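Local coordinates for nucleoside diphosphate kinase family protein (Babesia bovis, PDB 3JS9) that probably transfers the terminal phosphate of a nucleoside triphosphate to a nucleoside diphosphate, with magnesium as cofactor and a phosphohistidine intermediate, at residues K39-K44 / C80-G85. Numbering follows the deposited sequence.
Sequences KLIAAK and CMIWEG. With SO4 (sulfate ion), chain E.
Leu40 lays its CD1 methyl over one face of the Trp83 indole, 3.7 Å from the centroid of the six-membered ring and 19° off its normal, a CH-pi contact. At the edge of the same ring, in its plane, Trp83 NE1 makes a weak hydrogen bond to SD of Met81 (3.4 Å), which may help set the rotation of the indole. With chi1 of Leu40 at -177°, CG stands anti to the backbone N and the CD1 branch is carried across the ring, while CB lies near CZ3. Phe33 of helix 26-36 stacks on Trp83, tying the sheet to that helix.

The backbone pairing of these two strands is a worked example of the classic beta bulge. Two antiparallel strands of the ferredoxin-like sheet of the NDK family, 39-46 at the margin within this chain and 78-85 next to it, keep register until Ile41 and Ala42 both face Ile82. Ile41 N donates to Ile82 O (3.0 Å), and Ile82 N donates to Ala42 O (2.8 Å); normal pairing resumes at Ala43 and Met81. At the bulge the side chain of Ile41 points toward strand 78-85, and its CG1 packs 3.5 Å from CB of Glu84. Ala43 also makes backbone hydrogen bonds to a second subunit and packs on Phe45 of that chain.

On the face bearing Lys39, Ala42 and Ile82, the chains of Lys39 and Glu84 run side by side. Their charged ends do not form a salt bridge: Lys39 NZ and Glu84 OE1 are 4.1 Å apart, joined by a water that accepts from Lys39 NZ and gives to Glu84 OE1 (2.7 Å). Glu84 OE2 is salt-bridged to Arg11, whereas Lys39 NZ also donates to Trp147 O and to sulfate O3 (3.0 Å), the ion probably coming from the crystallisation liquor.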
# COMPACT_ATOMS: atom_id res chain seq x y z
N LYS A 39 -5.07 -4.86 20.35
CA LYS A 39 -4.80 -3.60 21.01
C LYS A 39 -3.36 -3.57 21.47
O LYS A 39 -2.89 -4.51 22.12
CB LYS A 39 -5.78 -3.38 22.19
CG LYS A 39 -5.37 -2.23 23.05
CD LYS A 39 -6.46 -1.63 23.85
CE LYS A 39 -6.60 -2.33 25.19
NZ LYS A 39 -7.29 -1.45 26.16
N LEU A 40 -2.63 -2.50 21.12
CA LEU A 40 -1.24 -2.40 21.54
C LEU A 40 -1.18 -2.11 23.04
O LEU A 40 -1.87 -1.19 23.52
CB LEU A 40 -0.51 -1.33 20.77
CG LEU A 40 0.98 -1.24 21.13
CD1 LEU A 40 1.71 -2.52 20.69
CD2 LEU A 40 1.65 -0.01 20.49
N ILE A 41 -0.37 -2.89 23.76
CA ILE A 41 -0.13 -2.73 25.20
C ILE A 41 1.27 -2.15 25.54
O ILE A 41 1.40 -1.38 26.50
CB ILE A 41 -0.30 -4.10 25.90
CG1 ILE A 41 -1.73 -4.62 25.69
CG2 ILE A 41 0.03 -4.01 27.39
CD1 ILE A 41 -2.81 -3.62 26.15
N ALA A 42 2.29 -2.52 24.77
CA ALA A 42 3.68 -2.15 25.08
C ALA A 42 4.54 -2.28 23.85
O ALA A 42 4.31 -3.17 23.00
CB ALA A 42 4.26 -3.03 26.19
N ALA A 43 5.52 -1.40 23.73
CA ALA A 43 6.42 -1.47 22.60
C ALA A 43 7.67 -0.73 23.00
O ALA A 43 7.56 0.25 23.76
CB ALA A 43 5.79 -0.80 21.38
N LYS A 44 8.83 -1.17 22.51
CA LYS A 44 10.10 -0.42 22.64
C LYS A 44 11.19 -0.96 21.70
O LYS A 44 11.27 -2.16 21.47
CB LYS A 44 10.64 -0.47 24.07
CG LYS A 44 10.84 -1.89 24.59
CD LYS A 44 11.39 -1.92 25.97
CE LYS A 44 11.43 -3.33 26.54
NZ LYS A 44 11.59 -3.29 28.04
N CYS A 80 10.38 -4.68 20.29
CA CYS A 80 9.54 -5.48 21.19
C CYS A 80 8.15 -4.92 21.27
O CYS A 80 8.00 -3.70 21.37
CB CYS A 80 10.10 -5.46 22.62
SG CYS A 80 11.88 -5.80 22.79
N MET A 81 7.15 -5.81 21.29
CA MET A 81 5.73 -5.42 21.40
C MET A 81 4.97 -6.43 22.21
O MET A 81 5.34 -7.60 22.25
CB MET A 81 5.06 -5.35 20.02
CG MET A 81 5.62 -4.25 19.11
SD MET A 81 5.12 -4.58 17.42
CE MET A 81 6.40 -5.74 16.84
N ILE A 82 3.90 -5.97 22.88
CA ILE A 82 2.87 -6.87 23.41
C ILE A 82 1.55 -6.41 22.82
O ILE A 82 1.27 -5.22 22.80
CB ILE A 82 2.75 -6.81 24.94
CG1 ILE A 82 3.99 -7.37 25.60
CG2 ILE A 82 1.46 -7.54 25.44
CD1 ILE A 82 3.95 -7.24 27.17
N TRP A 83 0.75 -7.36 22.34
CA TRP A 83 -0.54 -7.11 21.73
C TRP A 83 -1.62 -7.90 22.46
O TRP A 83 -1.39 -9.05 22.85
CB TRP A 83 -0.50 -7.51 20.26
CG TRP A 83 0.31 -6.60 19.42
CD1 TRP A 83 1.64 -6.71 19.13
CD2 TRP A 83 -0.15 -5.41 18.78
NE1 TRP A 83 2.03 -5.67 18.33
CE2 TRP A 83 0.95 -4.84 18.11
CE3 TRP A 83 -1.40 -4.76 18.70
CZ2 TRP A 83 0.86 -3.66 17.37
CZ3 TRP A 83 -1.49 -3.58 17.97
CH2 TRP A 83 -0.37 -3.05 17.30
N GLU A 84 -2.80 -7.30 22.58
CA GLU A 84 -3.88 -7.84 23.38
C GLU A 84 -5.12 -8.13 22.55
O GLU A 84 -5.45 -7.35 21.65
CB GLU A 84 -4.21 -6.86 24.52
CG GLU A 84 -5.39 -7.25 25.38
CD GLU A 84 -5.56 -6.32 26.55
OE1 GLU A 84 -6.46 -5.45 26.51
OE2 GLU A 84 -4.80 -6.48 27.54
N GLY A 85 -5.82 -9.21 22.87
CA GLY A 85 -7.13 -9.48 22.25
C GLY A 85 -7.59 -10.91 22.46
O GLY A 85 -6.83 -11.74 22.94
S SO4 E . -10.34 -1.86 23.98
O1 SO4 E . -9.45 -0.73 23.76
O2 SO4 E . -11.61 -1.34 24.49
O3 SO4 E . -9.74 -2.70 25.02
O4 SO4 E . -10.49 -2.59 22.71
O HOH W 1 -6.40 -3.55 28.38